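Local structure of serine protease inhibitor (Thermoanaerobacter tengcongensis, 2PEF) at residues T172-A177 with M197-N202; V211-P216 with V259-P264; I227-N232 with N236-T241; F353-N358 with P363-T368. The protein probably inhibits serine-type endopeptidases as a thermophilic member of the serpin family, and is seen here in the latent state. All blocks are in the same frame, centred on the assembly; numbering follows the deposited sequence. Where two conformers were deposited one is given.

Contact 1 of 4, residues T172-A177 with M197-N202; sequences TVYEKA and MNSEEN
Met197 lays its CB over the centre of the Tyr174 ring, 3.5 Å from the centroid and 13° off the ring normal, a CH-pi contact. The rest of the methionine continues across the same ring: SD lies obliquely over its CD1 side, 4.1 Å from the centroid, as a Met-aromatic contact, and the bend at chi3 (-67°) brings CE to 3.6 Å from Tyr174 CE1. On the other flank, Asn198 O meets the ring edge near its plane, 3.3 Å from Tyr174 CD2, and Ser199 CB approaches CE2 obliquely. No direct hydrogen bond crosses the contact; a water does the work instead. It bonds to Tyr174 OH at 2.7 Å and donates both to Ser199 OG and to the carbonyl oxygen of Met197, tying the phenol to the strand. In serpin terms, residues 172-177 belong to the link between strand 158-169 of sheet A and strand 179-185 of sheet C, and strand 191-201 is the latter's antiparallel neighbour. Replacing Tyr174 with a leucine would probably leave Met197 without its aromatic platform and the water without its phenol partner. In the second shell, Ser199 OG donates to the anti lone pair of Glu201 OE2 at 2.7 Å, and the same carboxylate oxygen forms a salt bridge with Lys215, so the hydroxyl that receives the water is itself held. Trp170 meets the tyrosine ring edge-to-face, while Asn198 OD1 bonds to His180.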
loop_
_atom_site.group_PDB
_atom_site.type_symbol
_atom_site.label_atom_id
_atom_site.label_comp_id
_atom_site.label_asym_id
_atom_site.label_seq_id
_atom_site.Cartn_x
_atom_site.Cartn_y
_atom_site.Cartn_z
ATOM N N THR A 172 -20.029 1.147 -13.697
ATOM C CA THR A 172 -21.004 2.145 -14.100
ATOM C C THR A 172 -20.479 3.508 -13.661
ATOM O O THR A 172 -20.472 3.815 -12.467
ATOM C CB THR A 172 -22.382 1.903 -13.435
ATOM O OG1 THR A 172 -22.775 0.533 -13.589
ATOM C CG2 THR A 172 -23.444 2.808 -14.046
ATOM N N VAL A 173 -20.031 4.320 -14.616
ATOM C CA VAL A 173 -19.562 5.672 -14.284
ATOM C C VAL A 173 -20.717 6.537 -13.776
ATOM O O VAL A 173 -21.882 6.264 -14.068
ATOM C CB VAL A 173 -18.828 6.375 -15.464
ATOM C CG1 VAL A 173 -17.517 5.669 -15.780
ATOM C CG2 VAL A 173 -19.702 6.457 -16.706
ATOM N N TYR A 174 -20.387 7.564 -13.000
ATOM C CA TYR A 174 -21.390 8.479 -12.482
ATOM C C TYR A 174 -21.750 9.515 -13.533
ATOM O O TYR A 174 -20.905 10.331 -13.924
ATOM C CB TYR A 174 -20.872 9.190 -11.240
ATOM C CG TYR A 174 -20.650 8.314 -10.030
ATOM C CD1 TYR A 174 -19.384 7.794 -9.742
ATOM C CD2 TYR A 174 -21.693 8.031 -9.152
ATOM C CE1 TYR A 174 -19.168 7.003 -8.620
ATOM C CE2 TYR A 174 -21.487 7.242 -8.021
ATOM C CZ TYR A 174 -20.218 6.736 -7.764
ATOM O OH TYR A 174 -19.989 5.969 -6.650
ATOM N N GLU A 175 -23.002 9.481 -13.987
ATOM C CA GLU A 175 -23.514 10.484 -14.915
ATOM C C GLU A 175 -23.692 11.812 -14.188
ATOM O O GLU A 175 -23.811 11.838 -12.963
ATOM C CB GLU A 175 -24.850 10.041 -15.525
ATOM C CG GLU A 175 -24.767 8.795 -16.407
ATOM C CD GLU A 175 -23.865 8.970 -17.617
ATOM O OE1 GLU A 175 -23.970 10.015 -18.307
ATOM O OE2 GLU A 175 -23.055 8.056 -17.885
ATOM N N LYS A 176 -23.714 12.906 -14.948
ATOM C CA LYS A 176 -23.884 14.244 -14.374
ATOM C C LYS A 176 -25.064 14.326 -13.408
ATOM O O LYS A 176 -24.961 14.962 -12.352
ATOM C CB LYS A 176 -24.022 15.310 -15.474
ATOM C CG LYS A 176 -22.725 15.660 -16.191
ATOM C CD LYS A 176 -21.732 16.371 -15.277
ATOM C CE LYS A 176 -20.454 16.730 -16.022
ATOM N NZ LYS A 176 -19.582 17.648 -15.237
ATOM N N ALA A 177 -26.171 13.671 -13.767
ATOM C CA ALA A 177 -27.389 13.674 -12.947
ATOM C C ALA A 177 -27.204 13.052 -11.569
ATOM O O ALA A 177 -27.996 13.305 -10.658
ATOM C CB ALA A 177 -28.536 12.984 -13.683
ATOM N N MET A 197 -21.320 11.706 -5.044
ATOM C CA MET A 197 -21.691 10.888 -6.188
ATOM C C MET A 197 -22.648 9.774 -5.767
ATOM O O MET A 197 -22.307 8.931 -4.931
ATOM C CB MET A 197 -20.438 10.315 -6.858
ATOM C CG MET A 197 -19.337 11.345 -7.144
ATOM S SD MET A 197 -17.939 10.691 -8.082
ATOM C CE MET A 197 -17.215 9.540 -6.914
ATOM N N ASN A 198 -23.842 9.794 -6.355
ATOM C CA ASN A 198 -24.918 8.858 -6.030
ATOM C C ASN A 198 -24.934 7.666 -6.966
ATOM O O ASN A 198 -24.816 7.823 -8.186
ATOM C CB ASN A 198 -26.279 9.550 -6.139
ATOM C CG ASN A 198 -26.504 10.598 -5.070
ATOM O OD1 ASN A 198 -25.857 10.599 -4.025
ATOM N ND2 ASN A 198 -27.450 11.497 -5.327
ATOM N N SER A 199 -25.105 6.480 -6.390
ATOM C CA SER A 199 -25.234 5.256 -7.169
ATOM C C SER A 199 -26.140 4.240 -6.489
ATOM O O SER A 199 -26.464 4.362 -5.302
ATOM C CB SER A 199 -23.859 4.627 -7.402
ATOM O OG SER A 199 -23.260 4.277 -6.168
ATOM N N GLU A 200 -26.558 3.242 -7.261
ATOM C CA GLU A 200 -27.181 2.058 -6.705
ATOM C C GLU A 200 -26.143 0.961 -6.688
ATOM O O GLU A 200 -25.555 0.633 -7.722
ATOM C CB GLU A 200 -28.367 1.609 -7.548
ATOM C CG GLU A 200 -29.594 2.468 -7.398
ATOM C CD GLU A 200 -30.659 2.130 -8.414
ATOM O OE1 GLU A 200 -30.540 1.081 -9.093
ATOM O OE2 GLU A 200 -31.618 2.917 -8.531
ATOM N N GLU A 201 -25.907 0.401 -5.510
ATOM C CA GLU A 201 -24.972 -0.711 -5.388
ATOM C C GLU A 201 -25.703 -1.971 -4.955
ATOM O O GLU A 201 -26.838 -1.903 -4.483
ATOM C CB GLU A 201 -23.818 -0.358 -4.443
ATOM C CG GLU A 201 -23.005 0.870 -4.873
ATOM C CD GLU A 201 -22.451 0.792 -6.296
ATOM O OE1 GLU A 201 -22.221 -0.323 -6.829
ATOM O OE2 GLU A 201 -22.238 1.874 -6.879
ATOM N N ASN A 202 -25.062 -3.123 -5.149
ATOM C CA ASN A 202 -25.725 -4.402 -4.928
ATOM C C ASN A 202 -25.049 -5.318 -3.911
ATOM O O ASN A 202 -25.384 -6.501 -3.797
ATOM C CB ASN A 202 -25.969 -5.093 -6.267
ATOM C CG ASN A 202 -27.068 -4.417 -7.054
ATOM O OD1 ASN A 202 -28.250 -4.598 -6.760
ATOM N ND2 ASN A 202 -26.688 -3.617 -8.045
HETATM O O HOH W 1 -21.863 5.970 -4.744
#

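Contact 2 of 4, residues V211-P216 with V259-P264; sequences VGFVKP and VRASLP
Phe213 and Ala261 carry the tight part of this contact, where a strand of serpin sheet B (210-216) passes a strand that runs through sheet C at this point (255-273). The two local segments cross at 85° and their axes come no closer than 8.2 Å, so they meet mainly through side chains, with no hydrogen bond between them. Ala261 CB sits over one face of the Phe213 ring, 3.8 Å from the centroid and 14° off the normal, a CH-pi contact displaced toward the rim. CD2 and CE2 of the ring are the atoms closest to the methyl. Phe213 CG is placed between its backbone N and carbonyl carbon (chi1 63°), which raises the ring from strand 210-216 against the alanine. The phenylalanine also packs on Ala226 of strand 222-229, and Leu263 reaches Phe224 of that strand. Around the ring edge the fit is slacker: Leu263 CB is 4.5 Å from Phe213 CZ. Farther out, Val259 is partly exposed and leans on Tyr204, while Arg260 and Ser262 direct their CB atoms away from strand 210-216, the arginine into an exposed position. Ser262 nonetheless contributes through its backbone, its carbonyl O lying near the plane of the phenylalanine ring, 4.3 Å from Phe213 CE2.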
loop_
_atom_site.group_PDB
_atom_site.type_symbol
_atom_site.label_atom_id
_atom_site.label_comp_id
_atom_site.label_asym_id
_atom_site.label_seq_id
_atom_site.Cartn_x
_atom_site.Cartn_y
_atom_site.Cartn_z
ATOM N N VAL A 211 -21.900 0.140 8.705
ATOM C CA VAL A 211 -22.579 -0.193 7.456
ATOM C C VAL A 211 -21.693 0.265 6.297
ATOM O O VAL A 211 -20.715 0.986 6.497
ATOM C CB VAL A 211 -24.017 0.421 7.346
ATOM C CG1 VAL A 211 -24.918 -0.097 8.466
ATOM C CG2 VAL A 211 -23.988 1.958 7.325
ATOM N N GLY A 212 -22.031 -0.149 5.084
ATOM C CA GLY A 212 -21.250 0.252 3.922
ATOM C C GLY A 212 -21.669 -0.490 2.680
ATOM O O GLY A 212 -22.716 -1.134 2.659
ATOM N N PHE A 213 -20.830 -0.404 1.653
ATOM C CA PHE A 213 -21.113 -1.021 0.364
ATOM C C PHE A 213 -19.835 -1.401 -0.380
ATOM O O PHE A 213 -18.726 -0.977 -0.020
ATOM C CB PHE A 213 -21.964 -0.082 -0.503
ATOM C CG PHE A 213 -21.281 1.221 -0.844
ATOM C CD1 PHE A 213 -20.425 1.309 -1.943
ATOM C CD2 PHE A 213 -21.506 2.366 -0.076
ATOM C CE1 PHE A 213 -19.796 2.507 -2.266
ATOM C CE2 PHE A 213 -20.878 3.574 -0.393
ATOM C CZ PHE A 213 -20.021 3.642 -1.484
ATOM N N VAL A 214 -20.009 -2.206 -1.422
ATOM C CA VAL A 214 -18.924 -2.579 -2.319
ATOM C C VAL A 214 -19.353 -2.179 -3.733
ATOM O O VAL A 214 -20.449 -2.536 -4.187
ATOM C CB VAL A 214 -18.616 -4.093 -2.243
ATOM C CG1 VAL A 214 -17.376 -4.452 -3.067
ATOM C CG2 VAL A 214 -18.439 -4.547 -0.799
ATOM N N LYS A 215 -18.509 -1.396 -4.395
ATOM C CA LYS A 215 -18.777 -0.918 -5.751
ATOM C C LYS A 215 -17.711 -1.436 -6.708
ATOM O O LYS A 215 -16.522 -1.204 -6.487
ATOM C CB LYS A 215 -18.829 0.612 -5.785
ATOM C CG LYS A 215 -18.994 1.201 -7.184
ATOM C CD LYS A 215 -19.198 2.719 -7.153
ATOM C CE LYS A 215 -19.570 3.260 -8.540
ATOM N NZ LYS A 215 -20.779 2.599 -9.129
ATOM N N PRO A 216 -18.131 -2.136 -7.780
ATOM C CA PRO A 216 -17.176 -2.741 -8.710
ATOM C C PRO A 216 -16.562 -1.777 -9.733
ATOM O O PRO A 216 -17.232 -0.855 -10.214
ATOM C CB PRO A 216 -18.027 -3.773 -9.444
ATOM C CG PRO A 216 -19.401 -3.174 -9.457
ATOM C CD PRO A 216 -19.531 -2.422 -8.160
ATOM N N VAL A 259 -28.671 -1.032 -2.610
ATOM C CA VAL A 259 -28.233 0.010 -1.666
ATOM C C VAL A 259 -28.167 1.367 -2.374
ATOM O O VAL A 259 -27.598 1.454 -3.462
ATOM C CB VAL A 259 -26.797 -0.295 -1.135
ATOM C CG1 VAL A 259 -26.393 0.672 -0.022
ATOM C CG2 VAL A 259 -26.674 -1.735 -0.663
ATOM N N ARG A 260 -28.701 2.412 -1.750
ATOM C CA ARG A 260 -28.529 3.761 -2.259
ATOM C C ARG A 260 -27.236 4.309 -1.664
ATOM O O ARG A 260 -27.174 4.618 -0.469
ATOM C CB ARG A 260 -29.729 4.634 -1.890
ATOM C CG ARG A 260 -29.667 6.022 -2.472
ATOM C CD ARG A 260 -31.012 6.728 -2.431
ATOM N NE ARG A 260 -30.984 7.876 -3.329
ATOM C CZ ARG A 260 -31.309 7.829 -4.617
ATOM N NH1 ARG A 260 -31.717 6.690 -5.173
ATOM N NH2 ARG A 260 -31.224 8.925 -5.353
ATOM N N ALA A 261 -26.208 4.410 -2.505
ATOM C CA ALA A 261 -24.863 4.771 -2.051
ATOM C C ALA A 261 -24.490 6.198 -2.419
ATOM O O ALA A 261 -24.917 6.718 -3.450
ATOM C CB ALA A 261 -23.839 3.800 -2.620
ATOM N N SER A 262 -23.698 6.822 -1.555
ATOM C CA SER A 262 -23.183 8.160 -1.794
ATOM C C SER A 262 -21.702 8.200 -1.442
ATOM O O SER A 262 -21.307 7.826 -0.335
ATOM C CB SER A 262 -23.970 9.192 -0.985
ATOM O OG SER A 262 -23.333 10.457 -1.003
ATOM N N LEU A 263 -20.899 8.657 -2.399
ATOM C CA LEU A 263 -19.455 8.716 -2.244
ATOM C C LEU A 263 -18.948 10.096 -2.651
ATOM O O LEU A 263 -19.236 10.567 -3.750
ATOM C CB LEU A 263 -18.788 7.637 -3.106
ATOM C CG LEU A 263 -17.272 7.454 -3.021
ATOM C CD1 LEU A 263 -16.862 6.953 -1.636
ATOM C CD2 LEU A 263 -16.802 6.489 -4.100
ATOM N N PRO A 264 -18.195 10.767 -1.757
ATOM C CA PRO A 264 -17.667 12.052 -2.211
ATOM C C PRO A 264 -16.521 11.849 -3.188
ATOM O O PRO A 264 -15.805 10.850 -3.102
ATOM C CB PRO A 264 -17.111 12.676 -0.927
ATOM C CG PRO A 264 -16.744 11.497 -0.072
ATOM C CD PRO A 264 -17.790 10.457 -0.371
#

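Contact 3 of 4, residues I227-N232 with N236-T241; sequences ILPDEN and NEYIKT
Tyr238 and Ile227 meet because of their first torsions: chi1 of 177° extends the tyrosine ring from the helix toward the strand, and chi1 of -59° at Ile227 puts the CG2 branch opposite its backbone N, where it reaches the phenol end. This is the strand-to-helix passage of the serpin fold, in which strand 222-229 of sheet B gives way through a short loop to helix 235-241, packed back against the strand it follows. Ile227 CG2 stands 3.7 Å from Tyr238 CZ, and the two side chains are roughly perpendicular. Pro229 lies against the other end of the ring, its CG 4.0 Å from Tyr238 CG and equally close to CB. The proline and isoleucine thus grip the tyrosine at root and tip, both obliquely to its ring. Tyr238 is buried, touching Ala210 and Ile352 of the flanking strands as well. The loop leaving the strand is shaped by an Asx turn, in which Asp230 OD1 accepts from Asn232 N at 2.9 Å, the donor coming from above the carboxylate plane. Thr241 OG1 donates back to the carbonyl O of Tyr238 at 2.6 Å.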
loop_
_atom_site.group_PDB
_atom_site.type_symbol
_atom_site.label_atom_id
_atom_site.label_comp_id
_atom_site.label_asym_id
_atom_site.label_seq_id
_atom_site.Cartn_x
_atom_site.Cartn_y
_atom_site.Cartn_z
ATOM N N ILE A 227 -16.709 1.694 4.222
ATOM C CA ILE A 227 -17.202 1.261 5.530
ATOM C C ILE A 227 -17.440 2.475 6.415
ATOM O O ILE A 227 -16.538 3.278 6.618
ATOM C CB ILE A 227 -16.210 0.296 6.225
ATOM C CG1 ILE A 227 -15.971 -0.944 5.362
ATOM C CG2 ILE A 227 -16.718 -0.096 7.626
ATOM C CD1 ILE A 227 -14.779 -1.760 5.797
ATOM N N LEU A 228 -18.659 2.604 6.929
ATOM C CA LEU A 228 -19.033 3.759 7.729
ATOM C C LEU A 228 -19.334 3.367 9.176
ATOM O O LEU A 228 -20.404 2.831 9.461
ATOM C CB LEU A 228 -20.253 4.456 7.114
ATOM C CG LEU A 228 -20.754 5.743 7.775
ATOM C CD1 LEU A 228 -19.866 6.925 7.396
ATOM C CD2 LEU A 228 -22.194 5.997 7.360
ATOM N N PRO A 229 -18.380 3.613 10.091
ATOM C CA PRO A 229 -18.646 3.390 11.514
ATOM C C PRO A 229 -19.794 4.274 12.006
ATOM O O PRO A 229 -19.907 5.430 11.596
ATOM C CB PRO A 229 -17.322 3.780 12.178
ATOM C CG PRO A 229 -16.299 3.595 11.096
ATOM C CD PRO A 229 -16.998 4.073 9.866
ATOM N N ASP A 230 -20.644 3.721 12.866
ATOM C CA ASP A 230 -21.819 4.449 13.346
ATOM C C ASP A 230 -21.502 5.336 14.548
ATOM O O ASP A 230 -20.361 5.379 15.005
ATOM C CB ASP A 230 -23.008 3.501 13.603
ATOM C CG ASP A 230 -22.818 2.586 14.814
ATOM O OD1 ASP A 230 -22.011 2.881 15.726
ATOM O OD2 ASP A 230 -23.520 1.554 14.859
ATOM N N GLU A 231 -22.511 6.042 15.049
ATOM C CA GLU A 231 -22.311 7.039 16.103
ATOM C C GLU A 231 -21.797 6.453 17.417
ATOM O O GLU A 231 -21.264 7.183 18.264
ATOM C CB GLU A 231 -23.601 7.827 16.346
ATOM C CG GLU A 231 -24.740 7.024 16.971
ATOM C CD GLU A 231 -25.861 7.918 17.447
ATOM O OE1 GLU A 231 -25.743 8.487 18.554
ATOM O OE2 GLU A 231 -26.857 8.051 16.715
ATOM N N ASN A 232 -21.958 5.141 17.581
ATOM C CA ASN A 232 -21.592 4.471 18.830
ATOM C C ASN A 232 -20.150 3.949 18.876
ATOM O O ASN A 232 -19.749 3.298 19.847
ATOM C CB ASN A 232 -22.592 3.358 19.146
ATOM C CG ASN A 232 -23.975 3.897 19.464
ATOM O OD1 ASN A 232 -24.128 4.799 20.295
ATOM N ND2 ASN A 232 -24.990 3.354 18.801
ATOM N N ASN A 236 -11.170 5.370 15.068
ATOM C CA ASN A 236 -9.987 4.707 15.608
ATOM C C ASN A 236 -10.303 3.430 16.377
ATOM O O ASN A 236 -9.565 2.452 16.285
ATOM C CB ASN A 236 -9.161 5.667 16.472
ATOM C CG ASN A 236 -8.356 6.647 15.640
ATOM O OD1 ASN A 236 -8.237 6.496 14.422
ATOM N ND2 ASN A 236 -7.797 7.657 16.293
ATOM N N GLU A 237 -11.405 3.437 17.121
ATOM C CA GLU A 237 -11.817 2.244 17.849
ATOM C C GLU A 237 -12.321 1.186 16.879
ATOM O O GLU A 237 -12.043 0.004 17.052
ATOM C CB GLU A 237 -12.873 2.552 18.909
ATOM C CG GLU A 237 -13.298 1.337 19.747
ATOM C CD GLU A 237 -12.126 0.586 20.378
ATOM O OE1 GLU A 237 -11.281 1.225 21.042
ATOM O OE2 GLU A 237 -12.058 -0.652 20.206
ATOM N N TYR A 238 -13.051 1.604 15.848
ATOM C CA TYR A 238 -13.461 0.644 14.827
ATOM C C TYR A 238 -12.250 -0.029 14.174
ATOM O O TYR A 238 -12.229 -1.247 13.990
ATOM C CB TYR A 238 -14.367 1.283 13.763
ATOM C CG TYR A 238 -14.726 0.287 12.688
ATOM C CD1 TYR A 238 -15.786 -0.603 12.858
ATOM C CD2 TYR A 238 -13.966 0.197 11.520
ATOM C CE1 TYR A 238 -16.090 -1.544 11.877
ATOM C CE2 TYR A 238 -14.257 -0.735 10.549
ATOM C CZ TYR A 238 -15.318 -1.600 10.729
ATOM O OH TYR A 238 -15.598 -2.523 9.754
ATOM N N ILE A 239 -11.249 0.770 13.813
ATOM C CA ILE A 239 -10.044 0.246 13.170
ATOM C C ILE A 239 -9.278 -0.684 14.116
ATOM O O ILE A 239 -8.711 -1.689 13.690
ATOM C CB ILE A 239 -9.160 1.391 12.615
ATOM C CG1 ILE A 239 -9.868 2.059 11.430
ATOM C CG2 ILE A 239 -7.791 0.884 12.192
ATOM C CD1 ILE A 239 -9.277 3.388 11.029
ATOM N N LYS A 240 -9.302 -0.363 15.407
ATOM C CA LYS A 240 -8.668 -1.202 16.419
ATOM C C LYS A 240 -9.263 -2.616 16.441
ATOM O O LYS A 240 -8.536 -3.589 16.650
ATOM C CB LYS A 240 -8.789 -0.545 17.797
ATOM C CG LYS A 240 -7.834 -1.113 18.830
ATOM N N THR A 241 -10.572 -2.723 16.209
ATOM C CA THR A 241 -11.268 -4.018 16.217
ATOM C C THR A 241 -10.980 -4.868 14.985
ATOM O O THR A 241 -11.246 -6.067 14.980
ATOM C CB THR A 241 -12.813 -3.874 16.349
ATOM O OG1 THR A 241 -13.367 -3.319 15.144
ATOM C CG2 THR A 241 -13.183 -3.020 17.544
#

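Contact 4 of 4, residues F353-N358 with P363-T368; sequences FAIIDN and PIFIGT
Phe353 and Gly367 face each other as a hydrogen-bonded pair in a beta hairpin, strands 345-357 and 362-372 of serpin sheet B. The backbone bonds come first. Phe353 and Gly367 exchange two N-H...O bonds, each 2.9 Å between N and O, and Ile355 N donates to Phe365 O. A classic beta bulge then shifts the register: Ile364 and Phe365 both face Ile355, whose O takes a 2.8 Å bond from Ile364 N, almost in line with the C=O, and a weak one from Phe365 N. Among CA-H...O contacts, Ala354 CA lies 3.1 Å from Phe365 O.

Apolar contacts divide between the two faces. Ala354 CB touches Pro363 and Ile366 on the face covered by helices 7-22 and 244-252. On the other, Ile355 and Phe365 run side by side, CD1 of the isoleucine 4.0 Å from CB of the phenylalanine, against strand 322-331.

The aromatic contact is a CH-pi one. A chi1 of 69° tucks the Phe353 ring back over its own backbone and across the glycine, and it also meets the rings of Phe224 and Phe266. A serine in place of Phe353 would probably open a gap above Gly367 and rob both neighbouring rings of a partner. Gly367 CA lies 4.2 Å from the Phe353 ring centroid, 21° off the normal.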
loop_
_atom_site.group_PDB
_atom_site.type_symbol
_atom_site.label_atom_id
_atom_site.label_comp_id
_atom_site.label_asym_id
_atom_site.label_seq_id
_atom_site.Cartn_x
_atom_site.Cartn_y
_atom_site.Cartn_z
ATOM N N PHE A 353 -11.975 2.958 3.642
ATOM C CA PHE A 353 -12.166 2.373 2.322
ATOM C C PHE A 353 -11.007 1.464 1.959
ATOM O O PHE A 353 -9.926 1.541 2.554
ATOM C CB PHE A 353 -12.351 3.459 1.255
ATOM C CG PHE A 353 -11.115 4.260 1.001
ATOM C CD1 PHE A 353 -10.184 3.850 0.049
ATOM C CD2 PHE A 353 -10.880 5.423 1.712
ATOM C CE1 PHE A 353 -9.028 4.587 -0.173
ATOM C CE2 PHE A 353 -9.724 6.166 1.500
ATOM C CZ PHE A 353 -8.798 5.750 0.550
ATOM N N ALA A 354 -11.247 0.610 0.969
ATOM C CA ALA A 354 -10.212 -0.237 0.420
ATOM C C ALA A 354 -10.471 -0.446 -1.060
ATOM O O ALA A 354 -11.619 -0.445 -1.508
ATOM C CB ALA A 354 -10.167 -1.558 1.138
ATOM N N ILE A 355 -9.385 -0.586 -1.812
ATOM C CA ILE A 355 -9.441 -1.076 -3.177
ATOM C C ILE A 355 -9.025 -2.540 -3.084
ATOM O O ILE A 355 -7.895 -2.839 -2.685
ATOM C CB ILE A 355 -8.488 -0.285 -4.101
ATOM C CG1 ILE A 355 -8.919 1.190 -4.156
ATOM C CG2 ILE A 355 -8.437 -0.923 -5.491
ATOM C CD1 ILE A 355 -7.901 2.111 -4.789
ATOM N N ILE A 356 -9.941 -3.445 -3.429
ATOM C CA ILE A 356 -9.698 -4.880 -3.249
ATOM C C ILE A 356 -9.557 -5.661 -4.552
ATOM O O ILE A 356 -10.187 -5.349 -5.565
ATOM C CB ILE A 356 -10.775 -5.572 -2.335
ATOM C CG1 ILE A 356 -12.183 -5.462 -2.939
ATOM C CG2 ILE A 356 -10.721 -5.017 -0.911
ATOM C CD1 ILE A 356 -13.193 -6.485 -2.404
ATOM N N ASP A 357 -8.711 -6.685 -4.491
ATOM C CA ASP A 357 -8.577 -7.693 -5.526
ATOM C C ASP A 357 -9.696 -8.705 -5.282
ATOM O O ASP A 357 -9.679 -9.435 -4.288
ATOM C CB ASP A 357 -7.174 -8.316 -5.408
ATOM C CG ASP A 357 -7.063 -9.710 -6.017
ATOM O OD1 ASP A 357 -7.785 -10.035 -6.983
ATOM O OD2 ASP A 357 -6.210 -10.480 -5.521
ATOM N N ASN A 358 -10.678 -8.732 -6.186
ATOM C CA ASN A 358 -11.852 -9.595 -6.018
ATOM C C ASN A 358 -11.586 -11.103 -6.017
ATOM O O ASN A 358 -12.429 -11.880 -5.558
ATOM C CB ASN A 358 -12.950 -9.224 -7.021
ATOM C CG ASN A 358 -13.614 -7.903 -6.693
ATOM O OD1 ASN A 358 -13.838 -7.580 -5.525
ATOM N ND2 ASN A 358 -13.939 -7.128 -7.728
ATOM N N PRO A 363 -6.744 -6.236 0.312
ATOM C CA PRO A 363 -6.714 -4.803 0.023
ATOM C C PRO A 363 -5.412 -4.343 -0.637
ATOM O O PRO A 363 -4.353 -4.331 0.004
ATOM C CB PRO A 363 -6.870 -4.171 1.404
ATOM C CG PRO A 363 -6.235 -5.149 2.338
ATOM C CD PRO A 363 -6.429 -6.522 1.727
ATOM N N ILE A 364 -5.503 -3.966 -1.910
ATOM C CA ILE A 364 -4.373 -3.363 -2.622
ATOM C C ILE A 364 -4.040 -2.010 -1.996
ATOM O O ILE A 364 -2.873 -1.698 -1.767
ATOM C CB ILE A 364 -4.665 -3.198 -4.143
ATOM C CG1 ILE A 364 -5.125 -4.524 -4.771
ATOM C CG2 ILE A 364 -3.464 -2.596 -4.883
ATOM C CD1 ILE A 364 -4.089 -5.644 -4.764
ATOM N N PHE A 365 -5.086 -1.228 -1.731
ATOM C CA PHE A 365 -5.010 0.029 -0.994
ATOM C C PHE A 365 -6.050 0.006 0.119
ATOM O O PHE A 365 -7.133 -0.577 -0.036
ATOM C CB PHE A 365 -5.291 1.215 -1.921
ATOM C CG PHE A 365 -4.172 1.521 -2.878
ATOM C CD1 PHE A 365 -4.067 0.844 -4.095
ATOM C CD2 PHE A 365 -3.231 2.505 -2.574
ATOM C CE1 PHE A 365 -3.036 1.135 -4.988
ATOM C CE2 PHE A 365 -2.195 2.799 -3.455
ATOM C CZ PHE A 365 -2.095 2.116 -4.663
ATOM N N ILE A 366 -5.719 0.628 1.245
ATOM C CA ILE A 366 -6.668 0.764 2.355
ATOM C C ILE A 366 -6.416 2.096 3.069
ATOM O O ILE A 366 -5.267 2.488 3.287
ATOM C CB ILE A 366 -6.644 -0.470 3.314
ATOM C CG1 ILE A 366 -7.743 -0.362 4.379
ATOM C CG2 ILE A 366 -5.258 -0.669 3.937
ATOM C CD1 ILE A 366 -8.067 -1.689 5.071
ATOM N N GLY A 367 -7.489 2.806 3.394
ATOM C CA GLY A 367 -7.341 4.145 3.955
ATOM C C GLY A 367 -8.535 4.701 4.693
ATOM O O GLY A 367 -9.540 4.019 4.890
ATOM N N THR A 368 -8.402 5.956 5.109
ATOM C CA THR A 368 -9.452 6.646 5.844
ATOM C C THR A 368 -9.710 7.993 5.206
ATOM O O THR A 368 -8.780 8.649 4.733
ATOM C CB THR A 368 -9.066 6.884 7.321
ATOM O OG1 THR A 368 -7.805 7.562 7.386
ATOM C CG2 THR A 368 -8.965 5.569 8.082
#

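Contact 1 comes first along the chain; the segments of contact 3 both fall between the two strands of contact 2, and contact 4 follows near the C terminus. Contacts 1 and 2 have centres 10 Å apart and share the pairing of strands 191-201 and 255-273 in sheet C; Tyr174 also packs on Lys215 between them. From contact 2 the path continues through sheet B: strand 210-216 pairs with strand 222-229 of contact 3, which in turn pairs with strand 345-357 of contact 4. Contact 3 lies about 17 Å, centre to centre, from both contacts 2 and 4. The hairpin of contact 4 packs on strand 322-331, by serpin topology the reactive-centre loop inserted into sheet A in the latent state.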